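Local structure of putative ABC transporter, periplasmic binding protein, amino acid (Neisseria gonorrhoeae, 2YJP) at residues 165-170 and 206-211; 144-149 and 231-236; 140-145 and 237-242; 153-158 and 225-230; 83-88 and 99-104. The protein binds L-cysteine as the periplasmic solute receptor of a putative amino-acid ABC transporter, probably delivering it for uptake into the cell. The protein carries 1 engineered substitution. One frame throughout, in Å; residues are numbered along the deposited sequence.

Contact 1 of 5, residues 165-170 and 206-211; sequences QTLLVN and GVALAH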
# COMPACT_ATOMS: atom_id res chain seq x y z
N GLN A 165 25.82 -9.99 0.58
CA GLN A 165 25.07 -9.21 1.55
C GLN A 165 23.55 -9.49 1.41
O GLN A 165 23.11 -10.06 0.43
CB GLN A 165 25.38 -7.73 1.37
CG GLN A 165 26.87 -7.38 1.49
CD GLN A 165 27.31 -7.04 2.92
OE1 GLN A 165 26.99 -7.75 3.88
NE2 GLN A 165 28.05 -5.94 3.06
N THR A 166 22.77 -9.04 2.39
CA THR A 166 21.36 -9.32 2.46
C THR A 166 20.48 -8.08 2.22
O THR A 166 20.75 -7.03 2.77
CB THR A 166 21.04 -9.98 3.83
OG1 THR A 166 21.67 -11.26 3.90
CG2 THR A 166 19.55 -10.20 4.05
N LEU A 167 19.45 -8.23 1.38
CA LEU A 167 18.45 -7.18 1.19
C LEU A 167 17.17 -7.57 1.91
O LEU A 167 16.71 -8.71 1.79
CB LEU A 167 18.17 -6.94 -0.31
CG LEU A 167 17.15 -5.91 -0.74
CD1 LEU A 167 17.56 -4.47 -0.36
CD2 LEU A 167 16.93 -6.05 -2.24
N LEU A 168 16.63 -6.63 2.70
CA LEU A 168 15.36 -6.86 3.40
C LEU A 168 14.13 -6.47 2.55
O LEU A 168 14.12 -5.42 1.88
CB LEU A 168 15.32 -6.05 4.69
CG LEU A 168 16.46 -6.44 5.64
CD1 LEU A 168 16.65 -5.47 6.78
CD2 LEU A 168 16.17 -7.80 6.18
N VAL A 169 13.12 -7.33 2.54
CA VAL A 169 11.87 -6.96 1.93
C VAL A 169 10.72 -7.48 2.81
O VAL A 169 10.86 -8.53 3.51
CB VAL A 169 11.69 -7.59 0.49
CG1 VAL A 169 12.63 -6.95 -0.52
CG2 VAL A 169 11.82 -9.16 0.49
N ASN A 170 9.58 -6.78 2.72
CA ASN A 170 8.34 -7.24 3.30
C ASN A 170 7.82 -8.33 2.37
O ASN A 170 7.69 -8.09 1.16
CB ASN A 170 7.39 -6.06 3.49
CG ASN A 170 6.00 -6.45 4.02
OD1 ASN A 170 5.08 -5.90 3.67
ND2 ASN A 170 5.90 -7.30 4.90
N GLY A 206 20.25 -6.71 7.48
CA GLY A 206 20.58 -6.53 6.07
C GLY A 206 21.20 -5.16 5.87
O GLY A 206 21.12 -4.32 6.77
N VAL A 207 21.80 -4.93 4.72
CA VAL A 207 22.52 -3.69 4.41
C VAL A 207 21.58 -2.64 3.85
O VAL A 207 21.99 -1.48 3.80
CB VAL A 207 23.67 -3.90 3.39
CG1 VAL A 207 24.64 -4.92 3.93
CG2 VAL A 207 23.13 -4.38 2.07
N ALA A 208 20.35 -3.04 3.47
CA ALA A 208 19.37 -2.19 2.82
C ALA A 208 17.98 -2.85 2.82
O ALA A 208 17.85 -4.06 3.08
CB ALA A 208 19.77 -1.91 1.37
N LEU A 209 16.96 -2.06 2.48
CA LEU A 209 15.61 -2.54 2.47
C LEU A 209 14.89 -1.91 1.28
O LEU A 209 14.96 -0.70 1.07
CB LEU A 209 14.94 -2.17 3.79
CG LEU A 209 13.49 -2.56 4.03
CD1 LEU A 209 13.08 -2.39 5.50
CD2 LEU A 209 12.51 -1.75 3.09
N ALA A 210 14.23 -2.72 0.50
CA ALA A 210 13.52 -2.24 -0.67
C ALA A 210 12.00 -2.28 -0.45
O ALA A 210 11.49 -3.23 0.15
CB ALA A 210 13.90 -3.08 -1.88
N HIS A 211 11.31 -1.26 -0.96
CA HIS A 211 9.85 -1.09 -0.78
C HIS A 211 9.36 0.06 -1.67
O HIS A 211 10.17 0.68 -2.40
CB HIS A 211 9.53 -0.71 0.70
CG HIS A 211 8.29 -1.35 1.23
ND1 HIS A 211 7.09 -1.34 0.55
CD2 HIS A 211 8.05 -2.00 2.40
CE1 HIS A 211 6.17 -1.96 1.26
NE2 HIS A 211 6.73 -2.37 2.39
O HOH W 1 9.29 -4.71 0.55
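Leu-168 faces Leu-209 across two neighbouring parallel strands, and its side chain can be traced outward atom by atom. CB lies 3.6 Å from Ala-208 O and also meets CB and CG of Leu-209, on the same face of the sheet. CG is next, 3.8 Å from Ala-208 O and close to Gly-206 CA. Because CG stands beside the backbone N (chi1 -60°), the branch runs back toward the start of the partner strand, where CD1 ends 3.9 Å from Gly-206 N. Leu-201 of helix 194-202 packs on the same side chain. The backbone shows the parallel pattern: Leu-168 N donates to Ala-208 O (2.9 Å, 175° at the hydrogen), and Leu-168 O accepts from Ala-210 N at 3.0 Å. Strand 166-170 lies between 187-191 and 208-212, and helices 174-182 and 194-202 make the linking beta-alpha-beta crossovers, as in periplasmic binding protein lobes. On the other face Leu-167 CD1 rests on Ala-208 CB at 3.8 Å. Toward the pocket the strands separate, and a water accepts from Asn-170 N and donates to Ala-210 O (2.7 Å). There Asn-170 CB approaches His-211 NE2 at 3.9 Å; that nitrogen bonds to Asn-194, and the imidazole touches the bound cysteine.

Contact 2 of 5, residues 144-149 and 231-236; sequences VALGVV and GNLGPA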
# COMPACT_ATOMS: atom_id res chain seq x y z
N VAL A 144 3.08 4.71 -7.60
CA VAL A 144 4.25 4.57 -6.82
C VAL A 144 5.32 3.74 -7.56
O VAL A 144 5.04 2.86 -8.36
CB VAL A 144 3.87 4.00 -5.37
CG1 VAL A 144 3.89 2.61 -5.27
CG2 VAL A 144 4.89 4.35 -4.43
N ALA A 145 6.57 4.06 -7.29
CA ALA A 145 7.72 3.34 -7.81
C ALA A 145 8.40 2.72 -6.59
O ALA A 145 8.15 3.16 -5.45
CB ALA A 145 8.66 4.32 -8.51
N LEU A 146 9.25 1.73 -6.81
CA LEU A 146 10.08 1.18 -5.77
C LEU A 146 11.34 2.00 -5.55
O LEU A 146 11.87 2.68 -6.46
CB LEU A 146 10.44 -0.28 -6.09
CG LEU A 146 9.23 -1.26 -6.29
CD1 LEU A 146 9.70 -2.63 -6.78
CD2 LEU A 146 8.36 -1.29 -5.00
N GLY A 147 11.87 1.90 -4.33
CA GLY A 147 13.14 2.53 -4.00
C GLY A 147 13.88 1.65 -3.03
O GLY A 147 13.41 0.61 -2.65
N VAL A 148 15.10 2.03 -2.69
CA VAL A 148 15.87 1.24 -1.71
C VAL A 148 16.42 2.15 -0.62
O VAL A 148 17.00 3.20 -0.95
CB VAL A 148 17.06 0.53 -2.41
CG1 VAL A 148 17.88 -0.28 -1.36
CG2 VAL A 148 16.53 -0.35 -3.52
N VAL A 149 16.24 1.76 0.66
CA VAL A 149 16.75 2.57 1.77
C VAL A 149 17.91 1.84 2.46
O VAL A 149 17.89 0.58 2.56
CB VAL A 149 15.68 2.97 2.76
CG1 VAL A 149 15.12 1.73 3.63
CG2 VAL A 149 16.19 4.10 3.67
N GLY A 231 16.18 6.24 -5.22
CA GLY A 231 14.81 6.76 -5.16
C GLY A 231 13.82 6.03 -6.03
O GLY A 231 12.61 6.08 -5.77
N ASN A 232 14.33 5.38 -7.08
CA ASN A 232 13.46 4.90 -8.15
C ASN A 232 14.12 3.73 -8.89
O ASN A 232 15.22 3.84 -9.41
CB ASN A 232 13.15 6.09 -9.11
CG ASN A 232 12.26 5.68 -10.27
OD1 ASN A 232 12.69 4.92 -11.14
ND2 ASN A 232 11.03 6.22 -10.31
N LEU A 233 13.44 2.59 -8.92
CA LEU A 233 13.92 1.39 -9.61
C LEU A 233 13.16 1.17 -10.91
O LEU A 233 13.17 0.06 -11.46
CB LEU A 233 13.69 0.17 -8.71
CG LEU A 233 14.55 -0.09 -7.48
CD1 LEU A 233 13.93 -1.16 -6.58
CD2 LEU A 233 15.97 -0.56 -7.90
N GLY A 234 12.51 2.22 -11.44
CA GLY A 234 11.76 2.09 -12.68
C GLY A 234 10.44 2.88 -12.63
O GLY A 234 10.10 3.44 -11.58
N PRO A 235 9.68 2.89 -13.77
CA PRO A 235 8.41 3.65 -13.83
C PRO A 235 7.43 3.29 -12.75
O PRO A 235 7.31 2.12 -12.32
CB PRO A 235 7.81 3.28 -15.21
CG PRO A 235 9.03 2.84 -16.06
CD PRO A 235 9.95 2.14 -15.02
N ALA A 236 6.72 4.32 -12.33
CA ALA A 236 5.61 4.19 -11.38
C ALA A 236 4.49 3.21 -11.82
O ALA A 236 4.19 3.09 -12.98
CB ALA A 236 5.07 5.55 -11.08
O HOH W 2 10.05 0.97 -9.60
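Leu-233 meets Leu-146 where the loop 231-236, which contains an Asx turn at Asn-232, folds over residues 144-148 of strand 142-151. One direct hydrogen bond joins the segments: Leu-233 N to Leu-146 O, 2.9 Å long but bent to 136° at the hydrogen. The same carbonyl oxygen also receives a CA-H...O contact from Asn-232 CA at 3.2 Å, so two successive residues of the loop converge on one acceptor. A second contact of this kind, Ala-236 CA to Val-144 O at 3.3 Å, marks where the far end of the loop lies close to the strand.

Apolar contact centres on Leu-233. Its CD1 lies 3.6 Å from Leu-146 CB and 4.1 Å from Val-148 CG2, touching two residues that are two apart along the strand; Phe-178 and Phe-179 of helix 174-182 also pack on this leucine. Ala-145 CB faces the turn, 3.5 Å from Gly-234 O and close to Asn-232 ND2.

Within the loop the Asx turn is closed by one bond. In Asn-232, CG lies anti to the backbone N (chi1 179°), which carries the amide forward along the chain, and Gly-234 N donates to Asn-232 OD1 at 2.7 Å, approaching 48° out of the carbonyl plane. Gly-231 O, at the loop's start, accepts from Asn-213 ND2, a tie to helix 213-222. A water bridges loop and strand, accepting from Leu-146 N at 3.0 Å and donating to Gly-234 O.

Contact 3 of 5, residues 140-145 and 237-242; sequences PYMKVA and EFIAPA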
# COMPACT_ATOMS: atom_id res chain seq x y z
N PRO A 140 -7.53 3.00 -10.38
CA PRO A 140 -6.42 3.40 -9.50
C PRO A 140 -6.69 4.74 -8.85
O PRO A 140 -7.36 5.61 -9.46
CB PRO A 140 -5.21 3.50 -10.41
CG PRO A 140 -5.71 3.36 -11.81
CD PRO A 140 -7.19 3.01 -11.81
N TYR A 141 -6.18 4.89 -7.62
CA TYR A 141 -6.19 6.17 -6.94
C TYR A 141 -4.82 6.79 -6.70
O TYR A 141 -4.72 8.00 -6.48
CB TYR A 141 -7.01 6.11 -5.64
CG TYR A 141 -6.54 5.10 -4.65
CD1 TYR A 141 -7.06 3.82 -4.68
CD2 TYR A 141 -5.60 5.42 -3.66
CE1 TYR A 141 -6.67 2.87 -3.79
CE2 TYR A 141 -5.21 4.45 -2.71
CZ TYR A 141 -5.74 3.17 -2.80
OH TYR A 141 -5.40 2.16 -1.91
N MET A 142 -3.76 5.98 -6.75
CA MET A 142 -2.40 6.53 -6.65
C MET A 142 -1.37 5.77 -7.49
O MET A 142 -1.68 4.73 -8.08
CB MET A 142 -1.97 6.71 -5.20
CG MET A 142 -1.35 5.53 -4.52
SD MET A 142 -0.78 5.91 -2.83
CE MET A 142 0.99 5.97 -3.09
N LYS A 143 -0.16 6.31 -7.56
CA LYS A 143 0.95 5.67 -8.27
C LYS A 143 2.18 5.66 -7.36
O LYS A 143 2.28 6.50 -6.49
CB LYS A 143 1.32 6.37 -9.59
CG LYS A 143 0.73 7.67 -9.80
CD LYS A 143 1.41 8.46 -10.87
CE LYS A 143 0.46 9.54 -11.39
NZ LYS A 143 1.13 10.81 -11.58
N VAL A 144 3.08 4.71 -7.60
CA VAL A 144 4.25 4.57 -6.82
C VAL A 144 5.32 3.74 -7.56
O VAL A 144 5.04 2.86 -8.36
CB VAL A 144 3.87 4.00 -5.37
CG1 VAL A 144 3.89 2.61 -5.27
CG2 VAL A 144 4.89 4.35 -4.43
N ALA A 145 6.57 4.06 -7.29
CA ALA A 145 7.72 3.34 -7.81
C ALA A 145 8.40 2.72 -6.59
O ALA A 145 8.15 3.16 -5.45
CB ALA A 145 8.66 4.32 -8.51
N GLU A 237 3.95 2.45 -10.88
CA GLU A 237 2.83 1.53 -11.07
C GLU A 237 1.63 2.09 -10.36
O GLU A 237 1.79 2.84 -9.41
CB GLU A 237 3.20 0.15 -10.47
CG GLU A 237 4.16 -0.61 -11.39
CD GLU A 237 4.71 -1.90 -10.80
OE1 GLU A 237 5.22 -1.86 -9.64
OE2 GLU A 237 4.62 -2.93 -11.50
N PHE A 238 0.43 1.75 -10.78
CA PHE A 238 -0.74 2.19 -10.04
C PHE A 238 -1.08 1.38 -8.82
O PHE A 238 -0.87 0.18 -8.80
CB PHE A 238 -1.98 2.15 -10.92
CG PHE A 238 -1.96 3.12 -12.02
CD1 PHE A 238 -2.01 4.48 -11.76
CD2 PHE A 238 -1.96 2.67 -13.34
CE1 PHE A 238 -2.04 5.41 -12.81
CE2 PHE A 238 -1.98 3.56 -14.41
CZ PHE A 238 -2.00 4.95 -14.16
N ILE A 239 -1.64 2.07 -7.83
CA ILE A 239 -2.24 1.47 -6.66
C ILE A 239 -3.78 1.62 -6.76
O ILE A 239 -4.30 2.67 -7.10
CB ILE A 239 -1.69 2.15 -5.38
CG1 ILE A 239 -0.30 1.58 -5.11
CG2 ILE A 239 -2.62 1.91 -4.21
CD1 ILE A 239 0.46 2.33 -4.04
N ALA A 240 -4.51 0.55 -6.45
CA ALA A 240 -5.93 0.48 -6.80
C ALA A 240 -6.63 -0.36 -5.79
O ALA A 240 -5.98 -1.17 -5.20
CB ALA A 240 -6.11 -0.13 -8.19
N PRO A 241 -7.95 -0.17 -5.59
CA PRO A 241 -8.71 -1.11 -4.75
C PRO A 241 -8.84 -2.44 -5.47
O PRO A 241 -8.73 -2.49 -6.70
CB PRO A 241 -10.10 -0.48 -4.66
CG PRO A 241 -9.96 0.97 -5.24
CD PRO A 241 -8.81 0.86 -6.21
N ALA A 242 -9.08 -3.52 -4.73
CA ALA A 242 -9.29 -4.83 -5.38
C ALA A 242 -10.48 -5.57 -4.79
O ALA A 242 -10.66 -5.56 -3.56
CB ALA A 242 -8.05 -5.69 -5.31
O HOH W 3 -5.22 -0.49 -2.51
O HOH W 4 5.95 0.21 -8.00
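Ile-239 inserts its side chain among three residues of the opposing strand. Its CB lies 3.5 Å from Met-142 CG, its CG2 touches Tyr-141 CZ at 3.6 Å, and its CD1 reaches Val-144 CG1 at 3.7 Å. Met-142 and Ile-239 run side by side in the same direction: CG of Met-142 occupies the crowded position between backbone N and carbonyl carbon (chi1 86°), which lays the thioether along the isoleucine. On the other face of the pair, Pro-140 CG sits over the Phe-238 ring in a CH-pi contact, 4.0 Å from the centroid and 21° off the normal.

The backbone sets these positions. Ile-239 N donates to Met-142 O (2.7 Å, 178°), and Ile-239 O receives Tyr-141 N at 3.0 Å together with a long, weak bond from Met-142 N. Two residues thus face one, a classic beta bulge. Further along, Glu-237 N donates to Val-144 O at 2.8 Å, and Val-144 N returns a bond to Glu-237 O.

Farther out, one water donates to both Tyr-141 OH and Ala-240 O, another to Val-144 O and Glu-237 OE1. Tyr-141 OH also bonds Asp-81, and Lys-143 NZ bonds Glu-286 O. An antiparallel pair running between two alpha/beta lobes, close to bound cysteine, is consistent with the interlobe hinge strands of periplasmic binding proteins.

Contact 4 of 5, residues 153-158 and 225-230; sequences NKPITD and NFEVAI. With EDO (1,2-ethanediol), chain K.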
# COMPACT_ATOMS: atom_id res chain seq x y z
N ASN A 153 25.67 5.84 6.59
CA ASN A 153 27.10 5.57 6.72
C ASN A 153 27.60 4.47 5.78
O ASN A 153 28.79 4.24 5.67
CB ASN A 153 27.56 5.40 8.19
CG ASN A 153 27.00 4.13 8.86
OD1 ASN A 153 26.32 3.28 8.27
ND2 ASN A 153 27.27 4.02 10.14
N LYS A 154 26.69 3.83 5.07
CA LYS A 154 27.04 2.78 4.11
C LYS A 154 25.93 2.75 3.04
O LYS A 154 25.15 1.77 2.94
CB LYS A 154 27.14 1.44 4.89
CG LYS A 154 27.83 0.25 4.19
CD LYS A 154 29.33 0.48 3.82
CE LYS A 154 30.14 -0.85 3.66
NZ LYS A 154 31.62 -0.51 3.61
N PRO A 155 25.78 3.85 2.29
CA PRO A 155 24.63 3.91 1.38
C PRO A 155 24.72 2.85 0.27
O PRO A 155 25.83 2.56 -0.26
CB PRO A 155 24.73 5.32 0.76
CG PRO A 155 26.21 5.83 1.09
CD PRO A 155 26.71 5.00 2.21
N ILE A 156 23.58 2.29 -0.11
CA ILE A 156 23.57 1.42 -1.24
C ILE A 156 22.90 2.15 -2.42
O ILE A 156 21.71 2.60 -2.32
CB ILE A 156 22.76 0.17 -0.87
CG1 ILE A 156 23.40 -0.58 0.30
CG2 ILE A 156 22.53 -0.74 -2.12
CD1 ILE A 156 24.88 -1.15 0.03
N THR A 157 23.63 2.21 -3.54
CA THR A 157 23.20 2.92 -4.75
C THR A 157 23.24 2.00 -5.94
O THR A 157 22.70 2.32 -6.99
CB THR A 157 24.07 4.17 -5.05
OG1 THR A 157 25.47 3.80 -5.10
CG2 THR A 157 23.85 5.31 -3.97
N ASP A 158 23.93 0.86 -5.85
CA ASP A 158 23.84 -0.04 -6.99
C ASP A 158 23.78 -1.53 -6.59
O ASP A 158 24.13 -1.91 -5.46
CB ASP A 158 24.96 0.26 -7.97
CG ASP A 158 26.30 -0.20 -7.46
OD1 ASP A 158 26.48 -1.17 -6.87
OD2 ASP A 158 27.35 0.28 -7.58
N ASN A 225 19.11 8.36 10.34
CA ASN A 225 20.38 7.69 10.03
C ASN A 225 20.30 6.85 8.76
O ASN A 225 21.28 6.20 8.32
CB ASN A 225 20.85 6.86 11.24
CG ASN A 225 21.43 7.74 12.36
OD1 ASN A 225 21.81 8.89 12.15
ND2 ASN A 225 21.53 7.19 13.53
N PHE A 226 19.11 6.87 8.14
CA PHE A 226 18.87 6.22 6.87
C PHE A 226 18.55 7.20 5.76
O PHE A 226 17.98 8.28 6.02
CB PHE A 226 17.79 5.17 7.04
CG PHE A 226 18.20 4.09 8.02
CD1 PHE A 226 18.93 2.98 7.57
CD2 PHE A 226 17.95 4.25 9.38
CE1 PHE A 226 19.37 2.00 8.47
CE2 PHE A 226 18.38 3.29 10.33
CZ PHE A 226 19.10 2.13 9.88
N GLU A 227 18.95 6.85 4.54
CA GLU A 227 18.52 7.62 3.38
C GLU A 227 18.01 6.72 2.28
O GLU A 227 18.45 5.54 2.12
CB GLU A 227 19.64 8.55 2.86
CG GLU A 227 20.87 7.85 2.30
CD GLU A 227 21.98 8.83 1.92
OE1 GLU A 227 21.96 10.02 2.29
OE2 GLU A 227 22.96 8.45 1.28
N VAL A 228 17.07 7.27 1.50
CA VAL A 228 16.58 6.54 0.33
C VAL A 228 17.56 6.83 -0.85
O VAL A 228 17.33 7.68 -1.70
CB VAL A 228 15.12 6.84 0.06
CG1 VAL A 228 14.61 5.86 -1.02
CG2 VAL A 228 14.27 6.76 1.41
N ALA A 229 18.68 6.12 -0.84
CA ALA A 229 19.79 6.40 -1.78
C ALA A 229 19.57 5.88 -3.18
O ALA A 229 20.26 6.31 -4.10
CB ALA A 229 21.10 5.92 -1.23
N ILE A 230 18.64 4.94 -3.33
CA ILE A 230 17.99 4.65 -4.64
C ILE A 230 16.52 5.07 -4.62
O ILE A 230 15.73 4.32 -4.05
CB ILE A 230 18.08 3.12 -5.00
CG1 ILE A 230 19.53 2.67 -4.96
CG2 ILE A 230 17.46 2.85 -6.39
CD1 ILE A 230 19.73 1.17 -5.07
C1 EDO K . 20.34 1.98 14.96
O1 EDO K . 20.30 1.43 13.61
C2 EDO K . 21.08 3.32 14.92
O2 EDO K . 20.97 4.01 13.66
O HOH W 5 24.03 5.83 9.41
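The contact lies at a classic beta bulge, where Ala-229 and Ile-230 both face Val-148 and pack round the carbonyl of Ile-156. Ala-229 CB stands 3.5 Å from Ile-156 O, and Ile-230 CG1 lies 3.4 Å from that same oxygen. No hydrogen bond crosses directly, so direct contact is van der Waals packing, with one water bridging at the far end. Ile-230 CG1, placed beside its own backbone N (chi1 -55°), also reaches Thr-157 CA at 3.7 Å. The threonine answers with its methyl: CG2 lies 3.9 Å from Ala-229 CB and near Ala-229 O. Just before the bulge the strand bends in an inverse gamma turn centred on Val-228, closed by a weak bond from Ala-229 N to Glu-227 O. Glu-227, extended beyond CG, brings OE2 to 3.6 Å from Pro-155 CB. The loop itself is held from its own side, since Gln-161 OE1 accepts from both Thr-157 N and Asp-158 N. At the far end the water accepts from Asn-153 N and donates to Asn-225 O at 3.0 Å. Beyond it an ethanediol, probably from the crystallisation liquor, takes a bond from Asn-225 ND2 to its O2, 3.2 Å long and 165° at the hydrogen.

Contact 5 of 5, residues 83-88 and 99-104; sequences EIAKDL and VEFVLT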
# COMPACT_ATOMS: atom_id res chain seq x y z
N GLU A 83 -8.93 6.65 4.72
CA GLU A 83 -9.81 7.76 4.44
C GLU A 83 -10.71 7.40 3.24
O GLU A 83 -11.92 7.65 3.27
CB GLU A 83 -9.01 9.02 4.13
CG GLU A 83 -8.33 9.59 5.31
CD GLU A 83 -9.34 10.07 6.37
OE1 GLU A 83 -10.28 10.82 6.10
OE2 GLU A 83 -9.20 9.72 7.51
N ILE A 84 -10.11 6.79 2.21
CA ILE A 84 -10.83 6.38 1.02
C ILE A 84 -11.86 5.34 1.45
O ILE A 84 -13.01 5.34 0.96
CB ILE A 84 -9.87 5.77 -0.03
CG1 ILE A 84 -8.98 6.87 -0.59
CG2 ILE A 84 -10.66 4.99 -1.15
CD1 ILE A 84 -7.80 6.39 -1.30
N ALA A 85 -11.46 4.44 2.35
CA ALA A 85 -12.38 3.40 2.79
C ALA A 85 -13.62 4.02 3.51
O ALA A 85 -14.77 3.57 3.31
CB ALA A 85 -11.66 2.35 3.65
N LYS A 86 -13.38 5.07 4.30
CA LYS A 86 -14.45 5.70 5.09
C LYS A 86 -15.43 6.43 4.17
O LYS A 86 -16.65 6.38 4.37
CB LYS A 86 -13.85 6.61 6.16
CG LYS A 86 -13.18 5.80 7.31
CD LYS A 86 -12.79 6.67 8.54
CE LYS A 86 -11.94 7.87 8.10
NZ LYS A 86 -11.20 8.56 9.20
N ASP A 87 -14.87 7.02 3.12
CA ASP A 87 -15.67 7.69 2.09
C ASP A 87 -16.61 6.70 1.36
O ASP A 87 -17.78 6.99 1.16
CB ASP A 87 -14.73 8.39 1.11
CG ASP A 87 -14.31 9.79 1.59
OD1 ASP A 87 -15.04 10.36 2.43
OD2 ASP A 87 -13.28 10.34 1.08
N LEU A 88 -16.06 5.55 0.99
CA LEU A 88 -16.82 4.49 0.35
C LEU A 88 -17.94 3.98 1.25
O LEU A 88 -19.06 3.79 0.77
CB LEU A 88 -15.93 3.30 -0.02
CG LEU A 88 -14.75 3.57 -0.91
CD1 LEU A 88 -14.43 2.37 -1.40
CD2 LEU A 88 -15.08 3.99 -2.18
N VAL A 99 -17.45 0.61 8.38
CA VAL A 99 -16.45 -0.26 7.87
C VAL A 99 -16.00 -1.13 9.02
O VAL A 99 -15.74 -0.62 10.09
CB VAL A 99 -15.17 0.48 7.39
CG1 VAL A 99 -14.28 -0.47 6.59
CG2 VAL A 99 -15.51 1.69 6.59
N GLU A 100 -15.95 -2.45 8.81
CA GLU A 100 -15.11 -3.34 9.62
C GLU A 100 -13.72 -3.39 8.94
O GLU A 100 -13.58 -4.00 7.85
CB GLU A 100 -15.76 -4.71 9.63
CG GLU A 100 -15.21 -5.68 10.64
CD GLU A 100 -16.31 -6.68 11.14
N PHE A 101 -12.71 -2.73 9.53
CA PHE A 101 -11.31 -2.82 9.02
C PHE A 101 -10.57 -4.08 9.46
O PHE A 101 -10.50 -4.37 10.64
CB PHE A 101 -10.48 -1.66 9.52
CG PHE A 101 -10.83 -0.37 8.89
CD1 PHE A 101 -10.59 -0.14 7.54
CD2 PHE A 101 -11.40 0.61 9.63
CE1 PHE A 101 -10.92 1.04 6.97
CE2 PHE A 101 -11.75 1.83 9.05
CZ PHE A 101 -11.51 2.02 7.72
N VAL A 102 -9.97 -4.80 8.52
CA VAL A 102 -9.36 -6.06 8.79
C VAL A 102 -7.88 -5.85 8.45
O VAL A 102 -7.53 -5.49 7.31
CB VAL A 102 -10.00 -7.19 7.91
CG1 VAL A 102 -9.20 -8.50 8.02
CG2 VAL A 102 -11.48 -7.40 8.27
N LEU A 103 -7.01 -6.02 9.42
CA LEU A 103 -5.60 -5.79 9.20
C LEU A 103 -5.05 -6.92 8.37
O LEU A 103 -5.23 -8.12 8.68
CB LEU A 103 -4.83 -5.64 10.52
CG LEU A 103 -5.25 -4.49 11.43
CD1 LEU A 103 -4.29 -4.35 12.67
CD2 LEU A 103 -5.43 -3.16 10.72
N THR A 104 -4.38 -6.56 7.29
CA THR A 104 -3.94 -7.55 6.34
C THR A 104 -2.44 -7.45 6.10
O THR A 104 -2.01 -6.38 5.69
CB THR A 104 -4.66 -7.29 4.97
OG1 THR A 104 -6.07 -7.18 5.19
CG2 THR A 104 -4.46 -8.44 4.01
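Ala-85 on the helix meets the ring of Phe-101 on the strand, and the apolar part of the contact is built on this pair. Ala-85 CB approaches the ring edge near its plane, 3.6 Å from Phe-101 CE1. Lys-86 CG comes to the same edge, 4.2 Å from Phe-101 CZ, its chain crossing the ring at about a right angle. With CG of Phe-101 beside the backbone N (chi1 -72°), the ring leans back along the strand, and Val-99 CG1 lies over one of its faces. The other methyl of that valine, CG2, touches Ala-85 O at 3.9 Å.

No hydrogen bond crosses between helix and strand. Lys-86 NZ forms a salt bridge with Glu-83 OE2 at 2.9 Å, meeting the carboxylate from 39° out of its plane, while Lys-273 gives that oxygen a second charged partner. On the strand side Thr-104 OG1 donates to Val-102 O at 3.1 Å.

The segment axes pass 9.5 Å apart and run at 151° to each other, roughly antiparallel. Strand 99-103 pairs in parallel with 57-61, so helix 80-93 lies in the crossover joining them; Ala-85 also packs on Ile-59, while Ile-84, Asp-87 and Leu-88 turn toward helices 266-274 and 248-264.

In the fold
Contact 5 closes first along the chain and belongs to one alpha/beta lobe; contacts 1, 2 and 4 belong to the other, with contact 3 between. Contacts 4 and 5 mark the extremes, their centres about 34 Å apart on opposite sides of the chain's centre. Strand 142-151 connects the middle: it serves contacts 2 and 3, whose centres are about 14 Å apart, and pairs with strand 208-212 of contact 1 and strand 226-230 of contact 4. Contact 3 touches contact 5 through Tyr-141 and Ile-84. The segments of contacts 1 and 4 fall between those of contact 3 in sequence, consistent with a lobe inserted between two hinge crossings around the cysteine pocket.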